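Local coordinates for protein packaging enzyme P4 (Pseudomonas phage phi6, PDB 4BLO) that hydrolyses nucleoside triphosphates as a hexameric RecA-like motor, probably to drive the packaging of viral RNA into the phage procapsid, at residues L[24-33]-L[94-102]; L[40-49]-L[172-180]. All coordinates share one frame; numbering follows the deposited sequence.

Interaction 1 joins the turn at 24-33 to the segment 94-102, and interaction 2 packs helix 38-54 against helix 167-179. Along the chain the segments alternate, in the order 24-33, 40-49, 94-102, 172-180, so the two contacts cross in sequence. Their centres lie about 23 Å apart, and their nearest atoms come within about 6 Å without touching. Both belong to the P4 ATPase, but the first lies where subunits of the hexamer meet and the second is internal to one subunit. Interaction 1, about 18 Å from the centre of the chain, is bordered by two other subunits; interaction 2, at about 14 Å, joins an N-terminal helix to one beside the central sheet.

Interaction 1: L[24-33]-L[94-102]; sequences PVSLQVLGRP and DTGIYSVPG
Y98, T95 and Q28 have the most surface buried where 24-33 meets 94-102, and each makes a different kind of contact. The Y98 ring lies under S26, whose CB stands 3.7 Å from the ring centroid and 14° off the normal, a CH-pi contact over the face. Extension of CG away from the backbone N (chi1 -177°) carries the ring beneath the strand, where its OH accepts a weak hydrogen bond from S26 N. At the root of the same side chain, P33 CG packs 3.7 Å from Y98 CB.

Q28 reads the backbone with both ends of its amide. OE1 accepts from Y98 N at 2.9 Å, with a nearly straight N-H (163°) arriving from above the carbonyl plane. NE2 donates twice, to G96 O at 3.1 Å across the contact and to G31 O at 2.8 Å within its own turn, and these three bonds fix the rotation of the amide. G96 O also accepts from T95 OG1 in the carbonyl plane. T95 CB lies 3.5 Å from G31 O, and its methyl CG2 meets R32 CG at 3.6 Å, less certainly because the R32 chain is poorly ordered.

Strand 26-27 pairs antiparallel with 34-35, closing the turn that Q28 braces. Helix 208-222 borders L27 and V100, while a second subunit packs on I97 and Y98 and a third on L27 and V29, placing this contact at subunit interfaces.

Interaction 2: L[40-49]-L[172-180]; sequences VIKTYIAAVM and IVCIGLGAL
Y44 of helix 38-54 projects onto helix 167-179, which follows strand 161-163 and leads to strand 184-187 in the central sheet of the RecA-like, P-loop NTPase fold. The axes of the two short segments approach to 9.0 Å and cross at -58°, burying 556 Å² between the segments.

Traced outward, the tyrosine first meets I172: Y44 CB lies 3.8 Å from I172 CG2, and CG comes closer still. That methyl sits over one ring face, 3.7 Å from the centroid and 23° off the normal, a CH-pi contact displaced toward the CG end. On the opposite face lies CG2 of V48, one turn along the same helix, so the ring is held between two methyl groups. Further out, G176 CA lies at the ring edge, near CD2, and Y44 CE2 reaches L177 CG, also at the edge, at 4.0 Å. CZ and OH end beside V173, with Y44 OH 3.7 Å from V173 CG2; the Y44 hydroxyl is hydrogen-bonded to I64 O. The trans setting of chi1 (178°) directs the ring across to the other helix.

The I45 and L180 side chains run past each other in opposite directions, with I45 CG2 on L180 CD2. Around the pair, helix 7-22 touches M49 and I175, helix 66-69 touches V48 and V173, and strand 184-187 backs L177. G176 faces helix 38-54 without a side chain, and I41 and I45 lie against its backbone: I41 CG2 is 3.6 Å from G176 CA, and I45 CG1 3.5 Å from G176 O.

Interaction 1: L[24-33]-L[94-102]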
loop_
_atom_site.group_PDB
_atom_site.type_symbol
_atom_site.label_atom_id
_atom_site.label_comp_id
_atom_site.label_asym_id
_atom_site.label_seq_id
_atom_site.Cartn_x
_atom_site.Cartn_y
_atom_site.Cartn_z
ATOM N N PRO L 24 -10.202 -35.172 -0.348
ATOM C CA PRO L 24 -10.117 -34.036 -1.281
ATOM C C PRO L 24 -9.388 -32.866 -0.603
ATOM O O PRO L 24 -9.744 -32.488 0.520
ATOM C CB PRO L 24 -11.584 -33.715 -1.598
ATOM C CG PRO L 24 -12.375 -34.299 -0.486
ATOM C CD PRO L 24 -11.509 -35.211 0.339
ATOM N N VAL L 25 -8.342 -32.325 -1.252
ATOM C CA VAL L 25 -7.557 -31.238 -0.661
ATOM C C VAL L 25 -7.578 -29.990 -1.520
ATOM O O VAL L 25 -7.842 -30.038 -2.729
ATOM C CB VAL L 25 -6.090 -31.625 -0.323
ATOM C CG1 VAL L 25 -6.028 -32.617 0.825
ATOM C CG2 VAL L 25 -5.328 -32.144 -1.547
ATOM N N SER L 26 -7.258 -28.870 -0.870
ATOM C CA SER L 26 -7.139 -27.547 -1.463
ATOM C C SER L 26 -5.937 -26.822 -0.867
ATOM O O SER L 26 -5.237 -27.366 -0.011
ATOM C CB SER L 26 -8.414 -26.739 -1.240
ATOM O OG SER L 26 -9.518 -27.313 -1.924
ATOM N N LEU L 27 -5.681 -25.605 -1.340
ATOM C CA LEU L 27 -4.610 -24.751 -0.848
ATOM C C LEU L 27 -5.040 -23.313 -0.983
ATOM O O LEU L 27 -5.862 -22.989 -1.838
ATOM C CB LEU L 27 -3.279 -25.011 -1.559
ATOM C CG LEU L 27 -2.038 -24.617 -0.763
ATOM C CD1 LEU L 27 -1.661 -25.683 0.241
ATOM C CD2 LEU L 27 -0.884 -24.331 -1.674
ATOM N N GLN L 28 -4.638 -22.444 -0.073
ATOM C CA GLN L 28 -4.967 -21.034 -0.073
ATOM C C GLN L 28 -3.767 -20.232 0.400
ATOM O O GLN L 28 -3.034 -20.684 1.294
ATOM C CB GLN L 28 -6.186 -20.760 0.806
ATOM C CG GLN L 28 -6.837 -19.397 0.556
ATOM C CD GLN L 28 -7.667 -18.915 1.719
ATOM O OE1 GLN L 28 -7.595 -19.426 2.836
ATOM N NE2 GLN L 28 -8.474 -17.915 1.481
ATOM N N VAL L 29 -3.574 -19.070 -0.215
ATOM C CA VAL L 29 -2.626 -18.071 0.251
ATOM C C VAL L 29 -2.817 -16.646 0.789
ATOM O O VAL L 29 -2.521 -16.375 1.953
ATOM C CB VAL L 29 -1.594 -17.711 -0.837
ATOM C CG1 VAL L 29 -0.424 -16.953 -0.230
ATOM C CG2 VAL L 29 -1.113 -18.968 -1.546
ATOM N N LEU L 30 -3.312 -15.743 -0.055
ATOM C CA LEU L 30 -4.046 -14.516 0.247
ATOM C C LEU L 30 -5.321 -14.341 -0.585
ATOM O O LEU L 30 -6.009 -13.327 -0.466
ATOM C CB LEU L 30 -3.138 -13.296 0.072
ATOM C CG LEU L 30 -2.065 -13.091 1.141
ATOM C CD1 LEU L 30 -1.405 -11.728 0.987
ATOM C CD2 LEU L 30 -2.655 -13.249 2.534
ATOM N N GLY L 31 -5.628 -15.322 -1.430
ATOM C CA GLY L 31 -6.740 -15.211 -2.355
ATOM C C GLY L 31 -7.849 -16.152 -1.944
ATOM O O GLY L 31 -8.233 -16.188 -0.767
ATOM N N ARG L 32 -8.550 -17.069 -3.018
ATOM C CA ARG L 32 -9.626 -18.031 -2.756
ATOM C C ARG L 32 -9.056 -19.458 -2.650
ATOM O O ARG L 32 -8.101 -19.783 -3.385
ATOM C CB ARG L 32 -10.718 -17.952 -3.844
ATOM C CG ARG L 32 -11.727 -16.826 -3.552
ATOM C CD ARG L 32 -13.079 -16.953 -4.237
ATOM N NE ARG L 32 -12.961 -17.085 -5.693
ATOM C CZ ARG L 32 -12.929 -16.062 -6.545
ATOM N NH1 ARG L 32 -13.001 -14.815 -6.099
ATOM N NH2 ARG L 32 -12.827 -16.281 -7.850
ATOM N N PRO L 33 -9.594 -20.325 -1.748
ATOM C CA PRO L 33 -9.104 -21.711 -1.695
ATOM C C PRO L 33 -9.172 -22.352 -3.079
ATOM O O PRO L 33 -10.196 -22.212 -3.773
ATOM C CB PRO L 33 -10.066 -22.390 -0.715
ATOM C CG PRO L 33 -10.594 -21.295 0.111
ATOM C CD PRO L 33 -10.722 -20.132 -0.816
ATOM N N ASP L 94 -15.141 -12.884 2.201
ATOM C CA ASP L 94 -15.687 -13.100 0.855
ATOM C C ASP L 94 -14.993 -14.292 0.194
ATOM O O ASP L 94 -15.529 -14.871 -0.750
ATOM C CB ASP L 94 -15.536 -11.838 -0.017
ATOM C CG ASP L 94 -16.539 -10.722 0.264
ATOM O OD1 ASP L 94 -16.615 -10.264 1.425
ATOM O OD2 ASP L 94 -17.242 -10.303 -0.678
ATOM N N THR L 95 -13.797 -14.640 0.697
ATOM C CA THR L 95 -12.979 -15.749 0.212
ATOM C C THR L 95 -13.041 -16.929 1.175
ATOM O O THR L 95 -12.830 -18.066 0.765
ATOM C CB THR L 95 -11.495 -15.320 -0.022
ATOM O OG1 THR L 95 -10.852 -14.946 1.202
ATOM C CG2 THR L 95 -11.351 -14.234 -1.061
ATOM N N GLY L 96 -13.289 -16.654 2.449
ATOM C CA GLY L 96 -13.279 -17.688 3.471
ATOM C C GLY L 96 -11.845 -18.049 3.785
ATOM O O GLY L 96 -10.922 -17.410 3.267
ATOM N N ILE L 97 -11.634 -19.062 4.624
ATOM C CA ILE L 97 -10.274 -19.449 4.985
ATOM C C ILE L 97 -10.149 -20.957 4.906
ATOM O O ILE L 97 -11.025 -21.663 5.402
ATOM C CB ILE L 97 -9.875 -18.893 6.387
ATOM C CG1 ILE L 97 -9.822 -17.351 6.375
ATOM C CG2 ILE L 97 -8.542 -19.463 6.894
ATOM C CD1 ILE L 97 -10.547 -16.786 7.437
ATOM N N TYR L 98 -9.065 -21.450 4.276
ATOM C CA TYR L 98 -8.826 -22.883 4.166
ATOM C C TYR L 98 -7.442 -23.264 4.673
ATOM O O TYR L 98 -6.441 -22.641 4.304
ATOM C CB TYR L 98 -9.010 -23.388 2.722
ATOM C CG TYR L 98 -8.834 -24.885 2.569
ATOM C CD1 TYR L 98 -7.569 -25.451 2.435
ATOM C CD2 TYR L 98 -9.932 -25.738 2.551
ATOM C CE1 TYR L 98 -7.397 -26.833 2.336
ATOM C CE2 TYR L 98 -9.775 -27.119 2.415
ATOM C CZ TYR L 98 -8.503 -27.664 2.321
ATOM O OH TYR L 98 -8.328 -29.023 2.195
ATOM N N SER L 99 -7.397 -24.326 5.477
ATOM C CA SER L 99 -6.178 -24.957 5.950
ATOM C C SER L 99 -6.311 -26.436 5.702
ATOM O O SER L 99 -7.408 -26.987 5.874
ATOM C CB SER L 99 -5.909 -24.651 7.415
ATOM O OG SER L 99 -5.324 -23.366 7.468
ATOM N N VAL L 100 -5.240 -27.083 5.234
ATOM C CA VAL L 100 -5.387 -28.491 4.940
ATOM C C VAL L 100 -5.581 -29.239 6.294
ATOM O O VAL L 100 -4.901 -28.925 7.286
ATOM C CB VAL L 100 -4.302 -29.082 3.986
ATOM C CG1 VAL L 100 -3.846 -28.055 2.953
ATOM C CG2 VAL L 100 -3.116 -29.663 4.728
ATOM N N PRO L 101 -6.622 -30.114 6.363
ATOM C CA PRO L 101 -6.925 -30.810 7.629
ATOM C C PRO L 101 -5.833 -31.768 8.084
ATOM O O PRO L 101 -5.087 -32.307 7.268
ATOM C CB PRO L 101 -8.208 -31.581 7.310
ATOM C CG PRO L 101 -8.764 -30.948 6.075
ATOM C CD PRO L 101 -7.562 -30.523 5.299
ATOM N N GLY L 102 -5.752 -31.957 9.392
ATOM C CA GLY L 102 -4.813 -32.868 10.031
ATOM C C GLY L 102 -5.264 -34.309 9.933
ATOM O O GLY L 102 -6.388 -34.587 9.495
#

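Interaction 2: L[40-49]-L[172-180]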
loop_
_atom_site.group_PDB
_atom_site.type_symbol
_atom_site.label_atom_id
_atom_site.label_comp_id
_atom_site.label_asym_id
_atom_site.label_seq_id
_atom_site.Cartn_x
_atom_site.Cartn_y
_atom_site.Cartn_z
ATOM N N VAL L 40 -3.847 -35.861 -11.605
ATOM C CA VAL L 40 -2.563 -35.475 -12.202
ATOM C C VAL L 40 -1.401 -36.196 -11.474
ATOM O O VAL L 40 -0.527 -36.745 -12.153
ATOM C CB VAL L 40 -2.398 -33.922 -12.200
ATOM C CG1 VAL L 40 -1.099 -33.487 -12.867
ATOM C CG2 VAL L 40 -3.584 -33.246 -12.880
ATOM N N ILE L 41 -1.425 -36.233 -10.112
ATOM C CA ILE L 41 -0.395 -36.881 -9.278
ATOM C C ILE L 41 -0.397 -38.392 -9.568
ATOM O O ILE L 41 0.678 -38.975 -9.770
ATOM C CB ILE L 41 -0.557 -36.562 -7.761
ATOM C CG1 ILE L 41 -0.593 -35.033 -7.501
ATOM C CG2 ILE L 41 0.559 -37.204 -6.944
ATOM C CD1 ILE L 41 -1.497 -34.611 -6.405
ATOM N N LYS L 42 -1.604 -39.005 -9.638
ATOM C CA LYS L 42 -1.770 -40.433 -9.950
ATOM C C LYS L 42 -1.184 -40.755 -11.335
ATOM O O LYS L 42 -0.433 -41.721 -11.476
ATOM C CB LYS L 42 -3.251 -40.852 -9.896
ATOM C CG LYS L 42 -3.890 -40.820 -8.509
ATOM C CD LYS L 42 -5.203 -41.616 -8.441
ATOM C CE LYS L 42 -6.358 -40.965 -9.173
ATOM N NZ LYS L 42 -7.596 -41.777 -9.067
ATOM N N THR L 43 -1.501 -39.904 -12.333
ATOM C CA THR L 43 -1.041 -40.011 -13.718
ATOM C C THR L 43 0.490 -39.943 -13.766
ATOM O O THR L 43 1.111 -40.709 -14.509
ATOM C CB THR L 43 -1.699 -38.919 -14.585
ATOM O OG1 THR L 43 -3.109 -38.894 -14.327
ATOM C CG2 THR L 43 -1.460 -39.138 -16.073
ATOM N N TYR L 44 1.090 -39.049 -12.947
ATOM C CA TYR L 44 2.541 -38.889 -12.838
ATOM C C TYR L 44 3.171 -40.174 -12.292
ATOM O O TYR L 44 4.131 -40.651 -12.887
ATOM C CB TYR L 44 2.900 -37.683 -11.954
ATOM C CG TYR L 44 4.388 -37.486 -11.748
ATOM C CD1 TYR L 44 5.183 -36.932 -12.748
ATOM C CD2 TYR L 44 4.990 -37.799 -10.532
ATOM C CE1 TYR L 44 6.554 -36.748 -12.565
ATOM C CE2 TYR L 44 6.361 -37.611 -10.332
ATOM C CZ TYR L 44 7.141 -37.087 -11.353
ATOM O OH TYR L 44 8.491 -36.891 -11.163
ATOM N N ILE L 45 2.609 -40.746 -11.194
ATOM C CA ILE L 45 3.097 -41.984 -10.565
ATOM C C ILE L 45 3.127 -43.116 -11.614
ATOM O O ILE L 45 4.170 -43.757 -11.777
ATOM C CB ILE L 45 2.270 -42.367 -9.298
ATOM C CG1 ILE L 45 2.492 -41.341 -8.163
ATOM C CG2 ILE L 45 2.603 -43.795 -8.815
ATOM C CD1 ILE L 45 1.398 -41.289 -7.102
ATOM N N ALA L 46 2.011 -43.303 -12.360
ATOM C CA ALA L 46 1.868 -44.305 -13.426
ATOM C C ALA L 46 2.942 -44.144 -14.524
ATOM O O ALA L 46 3.518 -45.138 -14.965
ATOM C CB ALA L 46 0.480 -44.212 -14.036
ATOM N N ALA L 47 3.231 -42.893 -14.925
ATOM C CA ALA L 47 4.229 -42.559 -15.938
ATOM C C ALA L 47 5.653 -42.886 -15.458
ATOM O O ALA L 47 6.456 -43.393 -16.254
ATOM C CB ALA L 47 4.126 -41.087 -16.312
ATOM N N VAL L 48 5.952 -42.611 -14.161
ATOM C CA VAL L 48 7.252 -42.856 -13.520
ATOM C C VAL L 48 7.497 -44.370 -13.445
ATOM O O VAL L 48 8.574 -44.829 -13.849
ATOM C CB VAL L 48 7.350 -42.174 -12.126
ATOM C CG1 VAL L 48 8.542 -42.687 -11.319
ATOM C CG2 VAL L 48 7.426 -40.663 -12.270
ATOM N N MET L 49 6.486 -45.132 -12.973
ATOM C CA MET L 49 6.563 -46.589 -12.846
ATOM C C MET L 49 6.749 -47.265 -14.206
ATOM O O MET L 49 7.529 -48.218 -14.302
ATOM C CB MET L 49 5.314 -47.157 -12.141
ATOM C CG MET L 49 5.092 -46.642 -10.708
ATOM S SD MET L 49 6.543 -46.648 -9.630
ATOM C CE MET L 49 6.600 -48.316 -9.219
ATOM N N ILE L 172 3.631 -32.028 -7.500
ATOM C CA ILE L 172 3.477 -33.282 -8.245
ATOM C C ILE L 172 4.610 -34.253 -7.872
ATOM O O ILE L 172 4.331 -35.393 -7.495
ATOM C CB ILE L 172 3.428 -33.025 -9.779
ATOM C CG1 ILE L 172 2.064 -32.477 -10.200
ATOM C CG2 ILE L 172 3.740 -34.291 -10.574
ATOM C CD1 ILE L 172 2.048 -31.859 -11.571
ATOM N N VAL L 173 5.869 -33.791 -7.960
ATOM C CA VAL L 173 7.044 -34.607 -7.675
ATOM C C VAL L 173 7.119 -34.930 -6.175
ATOM O O VAL L 173 7.383 -36.084 -5.828
ATOM C CB VAL L 173 8.355 -33.960 -8.193
ATOM C CG1 VAL L 173 9.529 -34.934 -8.081
ATOM C CG2 VAL L 173 8.209 -33.492 -9.634
ATOM N N CYS L 174 6.855 -33.937 -5.298
ATOM C CA CYS L 174 6.898 -34.111 -3.845
ATOM C C CYS L 174 5.851 -35.132 -3.363
ATOM O O CYS L 174 6.228 -36.095 -2.693
ATOM C CB CYS L 174 6.736 -32.773 -3.132
ATOM S SG CYS L 174 8.253 -31.777 -3.065
ATOM N N ILE L 175 4.556 -34.942 -3.715
ATOM C CA ILE L 175 3.469 -35.846 -3.317
ATOM C C ILE L 175 3.594 -37.190 -4.060
ATOM O O ILE L 175 3.545 -38.238 -3.420
ATOM C CB ILE L 175 2.062 -35.204 -3.505
ATOM C CG1 ILE L 175 1.907 -33.946 -2.624
ATOM C CG2 ILE L 175 0.929 -36.213 -3.217
ATOM C CD1 ILE L 175 0.894 -32.917 -3.143
ATOM N N GLY L 176 3.764 -37.140 -5.377
ATOM C CA GLY L 176 3.882 -38.329 -6.217
ATOM C C GLY L 176 4.953 -39.306 -5.797
ATOM O O GLY L 176 4.645 -40.467 -5.508
ATOM N N LEU L 177 6.216 -38.843 -5.740
ATOM C CA LEU L 177 7.357 -39.696 -5.382
ATOM C C LEU L 177 7.486 -39.905 -3.870
ATOM O O LEU L 177 7.872 -40.997 -3.443
ATOM C CB LEU L 177 8.679 -39.160 -5.959
ATOM C CG LEU L 177 8.769 -39.028 -7.495
ATOM C CD1 LEU L 177 10.153 -38.599 -7.911
ATOM C CD2 LEU L 177 8.443 -40.343 -8.198
ATOM N N GLY L 178 7.153 -38.874 -3.090
ATOM C CA GLY L 178 7.222 -38.919 -1.633
ATOM C C GLY L 178 6.305 -39.953 -1.020
ATOM O O GLY L 178 6.689 -40.601 -0.040
ATOM N N ALA L 179 5.091 -40.120 -1.611
ATOM C CA ALA L 179 4.067 -41.076 -1.172
ATOM C C ALA L 179 4.540 -42.500 -1.365
ATOM O O ALA L 179 4.254 -43.352 -0.521
ATOM C CB ALA L 179 2.763 -40.853 -1.921
ATOM N N LEU L 180 5.295 -42.745 -2.450
ATOM C CA LEU L 180 5.878 -44.040 -2.812
ATOM C C LEU L 180 7.012 -44.447 -1.860
ATOM O O LEU L 180 7.426 -45.607 -1.881
ATOM C CB LEU L 180 6.404 -44.037 -4.261
ATOM C CG LEU L 180 5.389 -43.800 -5.378
ATOM C CD1 LEU L 180 6.096 -43.573 -6.698
ATOM C CD2 LEU L 180 4.382 -44.951 -5.490
#